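Hypothetical Membrane Spanning Protein (Bacillus cereus, PDB 2FB5) probably condenses two ATP molecules into the signalling nucleotide cyclic di-AMP and is needed for efficient spore formation. Local coordinates at residues 30-35 against 41-46; 22-27 against 51-56; 67-72 against 192-197; 165-170 against 185-190; 84-89 against 122-127. All coordinates share one frame; numbering follows the deposited sequence.

Interaction 1: residues 30-35 against 41-46; sequences SIMRNA and ECILCK
The backbone N of Ala35 bonds to the O of Ile31 at 2.8 Å in the last turn of helix 4-35, and both of these residues lean on the returning chain at 41-46. Between the segments the contact is van der Waals packing, centred on Met32 and Ile43. CG of Met32 presses on CD1 of Ile43 at 3.4 Å, closer than two such carbons normally come, so the packing is tight here. These two side chains meet at about a right angle. Ile43 carries CG1 between its own N and carbonyl carbon (chi1 64°), which brings CD1 against the methionine and leaves CG2 to rest on Ala35 CB at 3.9 Å. Met32 runs straight as far as SD and then bends (chi3 -42°), placing CE 4.1 Å from Lys46 CB, where the two side chains run antiparallel. The lysine is bent twice, and its NZ ends 4.2 Å from CG2 of Ile31; the same NZ makes a long, weak ion pair with Glu28. At the other end, CB of Glu41 lies 3.6 Å from Ala35 O, and its OE1 lies 3.9 Å from CB of Ala35. Residues 43-46 form a short 3-10 turn leading into helix 47-70, where Met47 and Ile50 also touch Met32; the contact closes the turn end of the helical hairpin made by helices 4-35 and 47-70.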
# COMPACT_ATOMS: atom_id res chain seq x y z
N SER A 30 8.62 -15.48 32.03
CA SER A 30 8.05 -14.90 33.25
C SER A 30 7.62 -16.01 34.23
O SER A 30 7.83 -15.87 35.43
CB SER A 30 6.90 -13.93 32.95
OG SER A 30 5.71 -14.63 32.64
N ILE A 31 7.09 -17.12 33.71
CA ILE A 31 6.77 -18.29 34.54
C ILE A 31 8.04 -18.78 35.26
O ILE A 31 8.05 -18.97 36.48
CB ILE A 31 6.17 -19.47 33.70
CG1 ILE A 31 4.82 -19.09 33.08
CG2 ILE A 31 6.00 -20.74 34.55
CD1 ILE A 31 3.82 -18.54 34.06
N MET A 32 9.10 -18.97 34.49
CA MET A 32 10.38 -19.43 35.00
C MET A 32 10.91 -18.47 36.08
O MET A 32 11.40 -18.90 37.11
CB MET A 32 11.34 -19.53 33.80
CG MET A 32 12.70 -20.10 34.04
SD MET A 32 13.61 -20.18 32.46
CE MET A 32 12.28 -20.78 31.34
N ARG A 33 10.78 -17.17 35.84
CA ARG A 33 11.29 -16.16 36.77
C ARG A 33 10.58 -16.21 38.13
O ARG A 33 11.19 -16.00 39.18
CB ARG A 33 11.20 -14.76 36.15
CG ARG A 33 11.93 -13.68 36.93
CD ARG A 33 11.92 -12.31 36.22
NE ARG A 33 10.77 -12.10 35.35
CZ ARG A 33 9.53 -11.79 35.76
NH1 ARG A 33 8.56 -11.62 34.87
NH2 ARG A 33 9.27 -11.66 37.05
N ASN A 34 9.28 -16.49 38.11
CA ASN A 34 8.53 -16.66 39.34
C ASN A 34 8.76 -18.04 39.97
O ASN A 34 8.85 -18.15 41.20
CB ASN A 34 7.03 -16.41 39.12
CG ASN A 34 6.69 -14.94 38.94
OD1 ASN A 34 6.23 -14.51 37.88
ND2 ASN A 34 6.93 -14.15 39.98
N ALA A 35 8.89 -19.07 39.14
CA ALA A 35 9.04 -20.45 39.65
C ALA A 35 10.35 -20.72 40.41
O ALA A 35 10.38 -21.57 41.30
CB ALA A 35 8.87 -21.45 38.53
N GLU A 41 10.41 -26.55 42.99
CA GLU A 41 10.57 -26.40 41.55
C GLU A 41 12.05 -26.34 41.17
O GLU A 41 12.87 -25.78 41.91
CB GLU A 41 9.90 -25.11 41.07
CG GLU A 41 8.43 -24.98 41.42
CD GLU A 41 7.52 -24.91 40.21
OE1 GLU A 41 7.97 -25.17 39.07
OE2 GLU A 41 6.33 -24.57 40.41
N CYS A 42 12.37 -26.91 40.01
CA CYS A 42 13.68 -26.76 39.40
C CYS A 42 13.49 -26.34 37.95
O CYS A 42 13.07 -27.16 37.12
CB CYS A 42 14.47 -28.07 39.48
SG CYS A 42 16.10 -27.91 38.72
N ILE A 43 13.79 -25.08 37.65
CA ILE A 43 13.42 -24.49 36.36
C ILE A 43 14.25 -25.03 35.18
O ILE A 43 13.96 -24.73 34.02
CB ILE A 43 13.45 -22.95 36.39
CG1 ILE A 43 14.88 -22.44 36.64
CG2 ILE A 43 12.46 -22.45 37.44
CD1 ILE A 43 15.09 -20.96 36.27
N LEU A 44 15.26 -25.84 35.50
CA LEU A 44 16.05 -26.51 34.48
C LEU A 44 15.19 -27.42 33.60
O LEU A 44 15.53 -27.66 32.44
CB LEU A 44 17.21 -27.30 35.12
CG LEU A 44 18.33 -26.47 35.76
CD1 LEU A 44 19.30 -27.38 36.48
CD2 LEU A 44 19.07 -25.61 34.74
N CYS A 45 14.07 -27.90 34.13
CA CYS A 45 13.17 -28.74 33.36
C CYS A 45 12.46 -27.98 32.24
O CYS A 45 11.86 -28.60 31.36
CB CYS A 45 12.16 -29.43 34.29
SG CYS A 45 10.94 -28.31 34.96
N LYS A 46 12.54 -26.65 32.25
CA LYS A 46 11.85 -25.83 31.25
C LYS A 46 12.75 -25.28 30.14
O LYS A 46 12.26 -24.64 29.21
CB LYS A 46 11.14 -24.65 31.93
CG LYS A 46 10.00 -25.05 32.84
CD LYS A 46 8.83 -25.66 32.07
CE LYS A 46 7.64 -25.88 32.99
NZ LYS A 46 7.32 -24.62 33.74

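Interaction 2: residues 22-27 against 51-56; sequences IEIAEK and HHMLAN
Apolar contacts carry this meeting of two helices, and all of them involve Met53. Its methyl group, CE, comes to CG2 of Ile24 at 3.8 Å, and SD lies almost as close to the same branch, at 3.9 Å. The isoleucine thus offers its gamma methyl, not the longer CG1 arm, and the two side chains cross at about a right angle. Met53 directs CG opposite its carbonyl carbon (chi1 -72°) and stays extended from there, which lays the thioether across the backbone of the other helix: SD is 4.0 Å from CA of Ala25. Nearer the root of the methionine, CB of Ala25 and CB of Met53 face each other at 4.2 Å. The small alanine lets the helices come close, with only 5.7 Å between the CA atoms of Ala25 and Met53.

Backbone bonding is confined to each helix. Glu26 N donates to Ile22 O at 2.9 Å, and Asn56 N to His52 O at 2.8 Å. Further side-chain contacts between the same helices continue the seam: Met53 also touches Glu28, Ala25 touches Ile50, Ile22 touches Val57 and Asn56 touches Met21. Such a seam of mainly apolar side chains along two successive helices is the interface of an antiparallel helical hairpin, here the N-terminal region characteristic of the CdaS subfamily.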
# COMPACT_ATOMS: atom_id res chain seq x y z
N ILE A 22 6.80 -14.99 19.90
CA ILE A 22 7.56 -14.15 20.82
C ILE A 22 6.80 -14.01 22.15
O ILE A 22 7.41 -14.12 23.21
CB ILE A 22 7.88 -12.75 20.22
CG1 ILE A 22 8.84 -12.89 19.02
CG2 ILE A 22 8.45 -11.80 21.30
CD1 ILE A 22 9.15 -11.58 18.25
N GLU A 23 5.48 -13.81 22.08
CA GLU A 23 4.66 -13.71 23.29
C GLU A 23 4.68 -15.00 24.10
O GLU A 23 4.73 -14.96 25.33
CB GLU A 23 3.21 -13.37 22.96
CG GLU A 23 3.00 -11.99 22.39
CD GLU A 23 1.54 -11.71 22.05
OE1 GLU A 23 0.79 -12.65 21.69
OE2 GLU A 23 1.16 -10.53 22.14
N ILE A 24 4.64 -16.14 23.42
CA ILE A 24 4.73 -17.45 24.07
C ILE A 24 6.05 -17.61 24.85
O ILE A 24 6.06 -18.06 26.00
CB ILE A 24 4.52 -18.58 23.04
CG1 ILE A 24 3.05 -18.58 22.56
CG2 ILE A 24 4.91 -19.94 23.64
CD1 ILE A 24 2.78 -19.51 21.39
N ALA A 25 7.16 -17.20 24.21
CA ALA A 25 8.47 -17.23 24.85
C ALA A 25 8.55 -16.27 26.04
O ALA A 25 9.08 -16.63 27.09
CB ALA A 25 9.57 -16.89 23.83
N GLU A 26 8.02 -15.06 25.87
CA GLU A 26 7.99 -14.06 26.94
C GLU A 26 7.25 -14.58 28.17
O GLU A 26 7.68 -14.38 29.31
CB GLU A 26 7.28 -12.81 26.46
CG GLU A 26 8.09 -11.87 25.61
CD GLU A 26 7.26 -10.71 25.12
OE1 GLU A 26 6.41 -10.92 24.22
OE2 GLU A 26 7.44 -9.58 25.63
N LYS A 27 6.10 -15.22 27.92
CA LYS A 27 5.26 -15.79 28.98
C LYS A 27 5.99 -16.91 29.73
O LYS A 27 6.01 -16.92 30.96
CB LYS A 27 3.94 -16.28 28.39
CG LYS A 27 3.06 -17.15 29.30
CD LYS A 27 1.64 -17.27 28.74
CE LYS A 27 0.90 -18.50 29.28
NZ LYS A 27 0.52 -18.34 30.73
N HIS A 51 14.15 -23.03 24.67
CA HIS A 51 15.03 -23.13 23.50
C HIS A 51 14.24 -23.38 22.21
O HIS A 51 14.46 -22.70 21.21
CB HIS A 51 16.13 -24.19 23.72
CG HIS A 51 17.25 -23.71 24.60
ND1 HIS A 51 18.17 -22.77 24.17
CD2 HIS A 51 17.59 -24.02 25.87
CE1 HIS A 51 19.03 -22.52 25.15
NE2 HIS A 51 18.70 -23.27 26.19
N HIS A 52 13.30 -24.33 22.25
CA HIS A 52 12.42 -24.62 21.13
C HIS A 52 11.60 -23.40 20.70
O HIS A 52 11.49 -23.10 19.51
CB HIS A 52 11.49 -25.80 21.48
CG HIS A 52 10.58 -26.22 20.36
ND1 HIS A 52 11.04 -26.74 19.17
CD2 HIS A 52 9.22 -26.23 20.27
CE1 HIS A 52 10.02 -27.04 18.39
NE2 HIS A 52 8.90 -26.75 19.04
N MET A 53 11.05 -22.68 21.69
CA MET A 53 10.23 -21.50 21.46
C MET A 53 11.04 -20.45 20.70
O MET A 53 10.55 -19.82 19.77
CB MET A 53 9.74 -20.92 22.80
CG MET A 53 8.65 -21.75 23.48
SD MET A 53 8.29 -21.22 25.18
CE MET A 53 6.99 -22.41 25.57
N LEU A 54 12.29 -20.28 21.11
CA LEU A 54 13.19 -19.33 20.47
C LEU A 54 13.55 -19.78 19.05
O LEU A 54 13.69 -18.96 18.15
CB LEU A 54 14.45 -19.24 21.29
CG LEU A 54 14.92 -17.84 21.57
CD1 LEU A 54 13.99 -17.25 22.63
CD2 LEU A 54 16.34 -17.94 22.07
N ALA A 55 13.69 -21.10 18.88
CA ALA A 55 13.92 -21.68 17.55
C ALA A 55 12.73 -21.40 16.63
O ALA A 55 12.92 -21.11 15.44
CB ALA A 55 14.19 -23.18 17.67
N ASN A 56 11.51 -21.51 17.17
CA ASN A 56 10.29 -21.17 16.45
C ASN A 56 10.21 -19.68 16.10
O ASN A 56 9.78 -19.33 15.00
CB ASN A 56 9.06 -21.58 17.27
CG ASN A 56 8.86 -23.09 17.33
OD1 ASN A 56 9.46 -23.85 16.58
ND2 ASN A 56 7.99 -23.53 18.24

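Interaction 3: residues 67-72 against 192-197; sequences QAYLSP and TSFALN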
# COMPACT_ATOMS: atom_id res chain seq x y z
N GLN A 67 9.25 -13.81 2.73
CA GLN A 67 7.96 -13.46 2.13
C GLN A 67 7.81 -11.96 1.84
O GLN A 67 7.42 -11.58 0.74
CB GLN A 67 6.81 -13.98 3.00
CG GLN A 67 5.38 -13.50 2.62
CD GLN A 67 4.90 -13.97 1.26
OE1 GLN A 67 5.41 -14.94 0.69
NE2 GLN A 67 3.86 -13.30 0.73
N ALA A 68 8.13 -11.12 2.83
CA ALA A 68 7.97 -9.67 2.70
C ALA A 68 8.95 -9.07 1.69
O ALA A 68 8.57 -8.19 0.91
CB ALA A 68 8.12 -8.99 4.08
N TYR A 69 10.19 -9.54 1.71
CA TYR A 69 11.23 -9.01 0.81
C TYR A 69 11.19 -9.57 -0.61
O TYR A 69 11.61 -8.90 -1.56
CB TYR A 69 12.62 -9.25 1.39
CG TYR A 69 12.93 -8.49 2.66
CD1 TYR A 69 12.36 -7.23 2.91
CD2 TYR A 69 13.82 -9.00 3.59
CE1 TYR A 69 12.65 -6.53 4.08
CE2 TYR A 69 14.12 -8.32 4.76
CZ TYR A 69 13.54 -7.08 5.00
OH TYR A 69 13.85 -6.40 6.17
N LEU A 70 10.72 -10.81 -0.76
CA LEU A 70 10.79 -11.49 -2.06
C LEU A 70 9.45 -11.64 -2.81
O LEU A 70 9.45 -11.72 -4.03
CB LEU A 70 11.49 -12.86 -1.96
CG LEU A 70 12.94 -12.92 -1.47
CD1 LEU A 70 13.55 -14.33 -1.68
CD2 LEU A 70 13.84 -11.86 -2.14
N SER A 71 8.32 -11.67 -2.10
CA SER A 71 7.05 -11.96 -2.78
C SER A 71 6.69 -11.00 -3.93
O SER A 71 6.06 -11.45 -4.88
CB SER A 71 5.87 -12.11 -1.81
OG SER A 71 5.52 -10.87 -1.24
N PRO A 72 7.06 -9.70 -3.84
CA PRO A 72 6.79 -8.84 -4.98
C PRO A 72 7.65 -9.11 -6.21
O PRO A 72 7.35 -8.59 -7.30
CB PRO A 72 7.11 -7.43 -4.45
CG PRO A 72 7.16 -7.57 -2.98
CD PRO A 72 7.65 -8.94 -2.73
N THR A 192 22.77 -20.59 6.97
CA THR A 192 22.15 -19.86 5.87
C THR A 192 21.90 -18.42 6.29
O THR A 192 21.43 -18.16 7.40
CB THR A 192 20.85 -20.52 5.43
OG1 THR A 192 19.93 -20.51 6.53
CG2 THR A 192 21.11 -21.94 5.04
N SER A 193 22.24 -17.50 5.38
CA SER A 193 22.12 -16.05 5.57
C SER A 193 21.48 -15.40 4.34
O SER A 193 21.40 -16.03 3.27
CB SER A 193 23.52 -15.45 5.71
OG SER A 193 24.21 -15.99 6.81
N PHE A 194 21.02 -14.16 4.47
CA PHE A 194 20.88 -13.31 3.29
C PHE A 194 21.48 -11.94 3.54
O PHE A 194 21.50 -11.47 4.68
CB PHE A 194 19.44 -13.19 2.78
CG PHE A 194 18.50 -12.46 3.70
CD1 PHE A 194 18.45 -11.07 3.72
CD2 PHE A 194 17.62 -13.16 4.52
CE1 PHE A 194 17.57 -10.39 4.55
CE2 PHE A 194 16.73 -12.48 5.35
CZ PHE A 194 16.72 -11.10 5.37
N ALA A 195 21.98 -11.33 2.48
CA ALA A 195 22.44 -9.95 2.54
C ALA A 195 21.40 -9.04 1.89
O ALA A 195 20.84 -9.36 0.83
CB ALA A 195 23.78 -9.78 1.83
N LEU A 196 21.17 -7.91 2.54
CA LEU A 196 20.26 -6.89 2.04
C LEU A 196 20.77 -5.53 2.48
O LEU A 196 21.00 -5.30 3.67
CB LEU A 196 18.84 -7.12 2.55
CG LEU A 196 17.77 -6.16 1.99
CD1 LEU A 196 17.44 -6.49 0.54
CD2 LEU A 196 16.52 -6.23 2.86
N ASN A 197 20.98 -4.65 1.52
CA ASN A 197 21.45 -3.28 1.81
C ASN A 197 22.70 -3.23 2.70
O ASN A 197 22.78 -2.44 3.65
CB ASN A 197 20.30 -2.41 2.38
CG ASN A 197 20.69 -0.93 2.50
OD1 ASN A 197 21.39 -0.38 1.64
ND2 ASN A 197 20.23 -0.28 3.58
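Tyr69, Leu196 and Phe194 join the C-terminal part of helix 47-70 to strand 192-196 of the mixed sheet in the diadenylate cyclase domain. Tyr69 buries the most surface of the three, and its ring is approached in two ways. CD2 of Leu196 sits over one face, 3.8 Å from the ring centroid and 14° off the normal, a well-centred CH-pi contact. Leu196 reaches it with CG opposite the backbone N (chi1 -176°), a torsion that lets CD2 meet the tyrosine face. Phe194 comes instead to the rim of the tyrosine: its CZ lies near the Tyr69 plane, 3.9 Å from CE2. The two rings form an oblique pair, with planes at 79°. Other aromatic rings continue the cluster, Tyr65 beside Tyr69 and Tyr201 beside Phe194, while Leu181 of the adjoining strand touches the side chains of both Tyr69 and Phe194. The N-terminal helical hairpin is thereby packed against the catalytic domain. The turn of chain around Tyr69 is closed at Gln67 O, which two donors grip from opposite faces of its carbonyl plane, Ser71 OG at 2.8 Å and Ser71 N at 3.0 Å.

Interaction 4: residues 165-170 against 185-190; sequences GTRHRA and VSEETG
Arg167 and Glu187 form a salt bridge in which NH1 donates to OE2 at 3.1 Å, nearly straight at 167°. The arginine opens the Arg-His-Arg signature of diadenylate cyclase domains, here at the start of helix 166-175, and the glutamate belongs to the loop linking strands 181-185 and 192-196. The carboxylate oxygen lies in the guanidinium plane, but the donor arrives from well above the carboxylate plane; the two flat groups stand 80° apart, so a single N-H makes the bond and no paired, side-on bridge results. Glu187 reaches across with CG held between its N and carbonyl carbon (chi1 62°) and the rest of the chain extended. A water accepts from the same NH1 at 3.2 Å and, weakly, from the backbone N of Glu187, tying the guanidinium to the loop backbone as well.

Outside this polar centre the contacts are van der Waals ones. CD of Arg167 rests 3.8 Å from Val185 O, at the end of the strand. The imidazole of His168 turns an edge to Ser186, whose CB lies near the ring plane. Arg167 and His168 both touch Val184 too, so the start of the helix is packed over the last residues of strand 181-185. Ser186 shapes the loop itself: its OG accepts from Thr189 N at 3.3 Å in an ST motif, with a weaker bond from Glu188 N. The turn closes where Gly190 N donates to Ser186 O at 2.9 Å.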
# COMPACT_ATOMS: atom_id res chain seq x y z
N GLY A 165 34.04 -15.60 4.52
CA GLY A 165 34.64 -16.01 3.26
C GLY A 165 34.12 -15.21 2.07
O GLY A 165 33.29 -14.31 2.22
N THR A 166 34.62 -15.55 0.89
CA THR A 166 34.33 -14.79 -0.33
C THR A 166 32.85 -14.86 -0.75
O THR A 166 32.34 -13.89 -1.31
CB THR A 166 35.24 -15.21 -1.50
OG1 THR A 166 35.17 -16.62 -1.67
CG2 THR A 166 36.70 -14.83 -1.22
N ARG A 167 32.17 -15.98 -0.47
CA ARG A 167 30.74 -16.09 -0.73
C ARG A 167 29.96 -15.02 0.02
O ARG A 167 29.12 -14.33 -0.55
CB ARG A 167 30.20 -17.46 -0.29
CG ARG A 167 29.87 -18.38 -1.41
CD ARG A 167 29.29 -19.69 -0.88
NE ARG A 167 29.72 -20.77 -1.75
CZ ARG A 167 30.77 -21.55 -1.51
NH1 ARG A 167 31.48 -21.38 -0.40
NH2 ARG A 167 31.09 -22.50 -2.36
N HIS A 168 30.24 -14.91 1.31
CA HIS A 168 29.54 -13.96 2.16
C HIS A 168 29.90 -12.53 1.78
O HIS A 168 29.04 -11.65 1.75
CB HIS A 168 29.83 -14.23 3.63
CG HIS A 168 29.32 -15.56 4.10
ND1 HIS A 168 28.09 -15.71 4.71
CD2 HIS A 168 29.85 -16.80 4.02
CE1 HIS A 168 27.90 -16.98 5.00
NE2 HIS A 168 28.95 -17.66 4.59
N ARG A 169 31.17 -12.29 1.49
CA ARG A 169 31.61 -10.95 1.07
C ARG A 169 31.02 -10.52 -0.27
O ARG A 169 30.82 -9.33 -0.50
CB ARG A 169 33.13 -10.88 1.01
CG ARG A 169 33.83 -11.03 2.35
CD ARG A 169 35.35 -11.02 2.15
NE ARG A 169 35.80 -9.75 1.56
CZ ARG A 169 36.88 -9.59 0.80
NH1 ARG A 169 37.67 -10.63 0.52
NH2 ARG A 169 37.18 -8.40 0.31
N ALA A 170 30.75 -11.47 -1.16
CA ALA A 170 30.15 -11.18 -2.47
C ALA A 170 28.68 -10.81 -2.32
O ALA A 170 28.17 -9.92 -3.00
CB ALA A 170 30.31 -12.37 -3.41
N VAL A 185 24.57 -20.01 1.58
CA VAL A 185 24.76 -21.20 2.42
C VAL A 185 26.26 -21.34 2.59
O VAL A 185 27.02 -21.33 1.62
CB VAL A 185 24.17 -22.51 1.80
CG1 VAL A 185 24.33 -23.70 2.76
CG2 VAL A 185 22.70 -22.33 1.44
N SER A 186 26.71 -21.41 3.84
CA SER A 186 28.13 -21.63 4.12
C SER A 186 28.52 -23.08 3.87
O SER A 186 27.86 -24.00 4.35
CB SER A 186 28.45 -21.25 5.57
OG SER A 186 29.75 -21.72 5.92
N GLU A 187 29.59 -23.29 3.11
CA GLU A 187 30.15 -24.63 2.90
C GLU A 187 30.83 -25.19 4.16
O GLU A 187 30.99 -26.40 4.29
CB GLU A 187 31.12 -24.64 1.72
CG GLU A 187 32.34 -23.74 1.87
CD GLU A 187 33.28 -23.82 0.68
OE1 GLU A 187 33.24 -24.83 -0.06
OE2 GLU A 187 34.08 -22.88 0.49
N GLU A 188 31.22 -24.31 5.08
CA GLU A 188 31.87 -24.72 6.33
C GLU A 188 30.88 -25.27 7.36
O GLU A 188 31.13 -26.31 7.96
CB GLU A 188 32.64 -23.55 6.94
CG GLU A 188 33.61 -22.88 5.99
CD GLU A 188 34.48 -21.86 6.70
OE1 GLU A 188 35.42 -21.34 6.05
OE2 GLU A 188 34.23 -21.57 7.89
N THR A 189 29.77 -24.56 7.57
CA THR A 189 28.85 -24.86 8.66
C THR A 189 27.43 -25.18 8.22
O THR A 189 26.64 -25.68 9.02
CB THR A 189 28.74 -23.66 9.62
OG1 THR A 189 28.12 -22.57 8.93
CG2 THR A 189 30.12 -23.22 10.13
N GLY A 190 27.09 -24.86 6.98
CA GLY A 190 25.70 -24.97 6.52
C GLY A 190 24.79 -23.83 6.99
O GLY A 190 23.59 -23.82 6.67
O HOH W 1 34.49 -19.58 -0.35
O HOH W 2 31.20 -20.43 2.66

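Interaction 5: residues 84-89 against 122-127; sequences IQHLSA and LLESIF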
# COMPACT_ATOMS: atom_id res chain seq x y z
N ILE A 84 17.58 -24.25 -0.53
CA ILE A 84 18.44 -23.74 0.54
C ILE A 84 18.51 -24.68 1.75
O ILE A 84 19.59 -24.89 2.30
CB ILE A 84 17.98 -22.33 1.01
CG1 ILE A 84 18.31 -21.27 -0.06
CG2 ILE A 84 18.59 -21.97 2.35
CD1 ILE A 84 19.76 -21.09 -0.36
N GLN A 85 17.36 -25.21 2.16
CA GLN A 85 17.28 -26.18 3.25
C GLN A 85 18.12 -27.41 2.94
O GLN A 85 18.86 -27.89 3.79
CB GLN A 85 15.82 -26.60 3.50
CG GLN A 85 14.93 -25.52 4.14
CD GLN A 85 13.43 -25.88 4.12
OE1 GLN A 85 12.99 -26.76 3.37
NE2 GLN A 85 12.65 -25.18 4.92
N HIS A 86 18.00 -27.91 1.71
CA HIS A 86 18.72 -29.11 1.28
C HIS A 86 20.22 -28.89 1.20
O HIS A 86 21.00 -29.73 1.64
CB HIS A 86 18.18 -29.58 -0.07
CG HIS A 86 16.83 -30.21 0.02
ND1 HIS A 86 16.06 -30.49 -1.09
CD2 HIS A 86 16.10 -30.62 1.09
CE1 HIS A 86 14.92 -31.05 -0.71
NE2 HIS A 86 14.92 -31.13 0.60
N LEU A 87 20.61 -27.74 0.63
CA LEU A 87 22.01 -27.36 0.56
C LEU A 87 22.61 -27.16 1.94
O LEU A 87 23.74 -27.59 2.20
CB LEU A 87 22.18 -26.09 -0.30
CG LEU A 87 21.80 -26.28 -1.78
CD1 LEU A 87 21.46 -24.95 -2.46
CD2 LEU A 87 22.91 -27.00 -2.52
N SER A 88 21.86 -26.51 2.83
CA SER A 88 22.30 -26.31 4.21
C SER A 88 22.59 -27.64 4.91
O SER A 88 23.66 -27.82 5.50
CB SER A 88 21.25 -25.52 5.00
OG SER A 88 21.65 -25.39 6.35
N ALA A 89 21.64 -28.57 4.83
CA ALA A 89 21.78 -29.88 5.44
C ALA A 89 23.05 -30.62 4.97
O ALA A 89 23.74 -31.27 5.77
CB ALA A 89 20.55 -30.71 5.16
N LEU A 122 17.21 -28.15 -9.77
CA LEU A 122 18.21 -27.47 -10.59
C LEU A 122 19.15 -26.59 -9.74
O LEU A 122 20.38 -26.57 -9.95
CB LEU A 122 17.55 -26.69 -11.73
CG LEU A 122 18.50 -25.84 -12.60
CD1 LEU A 122 19.62 -26.70 -13.21
CD2 LEU A 122 17.72 -25.14 -13.70
N LEU A 123 18.59 -25.87 -8.78
CA LEU A 123 19.44 -25.05 -7.90
C LEU A 123 20.41 -25.94 -7.13
O LEU A 123 21.59 -25.61 -6.97
CB LEU A 123 18.58 -24.24 -6.91
CG LEU A 123 17.77 -23.06 -7.45
CD1 LEU A 123 16.75 -22.61 -6.42
CD2 LEU A 123 18.72 -21.91 -7.81
N GLU A 124 19.92 -27.09 -6.67
CA GLU A 124 20.76 -27.99 -5.89
C GLU A 124 21.85 -28.63 -6.74
O GLU A 124 22.97 -28.84 -6.28
CB GLU A 124 19.92 -29.07 -5.19
CG GLU A 124 18.97 -28.53 -4.12
CD GLU A 124 17.97 -29.59 -3.67
OE1 GLU A 124 18.38 -30.76 -3.57
OE2 GLU A 124 16.80 -29.27 -3.40
N SER A 125 21.52 -28.92 -8.00
CA SER A 125 22.47 -29.47 -8.96
C SER A 125 23.59 -28.45 -9.25
O SER A 125 24.78 -28.81 -9.28
CB SER A 125 21.72 -29.84 -10.24
OG SER A 125 22.60 -30.31 -11.24
N ILE A 126 23.22 -27.20 -9.45
CA ILE A 126 24.20 -26.13 -9.74
C ILE A 126 25.26 -26.03 -8.64
O ILE A 126 26.45 -25.83 -8.94
CB ILE A 126 23.50 -24.76 -9.95
CG1 ILE A 126 22.76 -24.77 -11.30
CG2 ILE A 126 24.54 -23.59 -9.90
CD1 ILE A 126 21.67 -23.67 -11.46
N PHE A 127 24.84 -26.17 -7.38
CA PHE A 127 25.75 -26.02 -6.24
C PHE A 127 26.29 -27.33 -5.66
O PHE A 127 26.82 -27.37 -4.53
CB PHE A 127 25.07 -25.19 -5.14
CG PHE A 127 24.85 -23.77 -5.55
CD1 PHE A 127 25.93 -22.92 -5.73
CD2 PHE A 127 23.57 -23.30 -5.79
CE1 PHE A 127 25.74 -21.60 -6.12
CE2 PHE A 127 23.38 -21.98 -6.17
CZ PHE A 127 24.48 -21.13 -6.34
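His86 and Glu124 join helices 77-90 and 120-126, which pack side by side against the mixed sheet of the diadenylate cyclase domain, through a histidine-carboxylate hydrogen bond. ND1 donates to OE2 at 2.7 Å, with an N-H...O angle of 156°. The oxygen lies near the imidazole plane, at the ring edge, whereas the nitrogen sits above the carboxylate plane; the two planes are 84° apart. Glu124 gets there with CG opposite its carbonyl carbon (chi1 -65°) and an extended chain, which brings the acid across to the other helix. Next to this bond Leu87 packs between the helices. Its CD2 lies on CB of Phe127 at 3.8 Å and on CA of Glu124 at 4.1 Å, so the glutamate is touched at its root by one residue of helix 77-90 and at its end by the residue before it.

In the next shell Arg90 forms a salt bridge with OE1 of Glu124. With OE2 given to His86, both carboxylate oxygens are engaged, which should fix the group's rotation and would probably favour its charged form. Leu87 and Phe127 both rest on Ala94 of strand 94-98, and Phe127 reaches Ile96 and Val138 as well, placing the two helices over neighbouring strands. At the end of helix 120-126 the Phe127 ring is backed on one face by CG2 of Ile126, 4.1 Å above its centre.

From the N terminus, helix 4-35 runs out and helix 47-70 returns. Interaction 2 closes a loop of this hairpin, and interaction 1 lies nested inside it at the turn, their centres 14 Å apart. Helix 47-70 then leads to interaction 3, which closes a longer loop, spanning most of the cyclase domain, and ties the hairpin to the sheet. Interactions 5 and 4 are nested in series in that loop: the first joins two helices, the second a helix start to a loop between strands. Thr192 packs on Ser88 and Val185, linking interaction 3 to both, and Val185 packs on Ser88, joining 4 to 5; interaction 1 lies 37 to 41 Å from all three between centres.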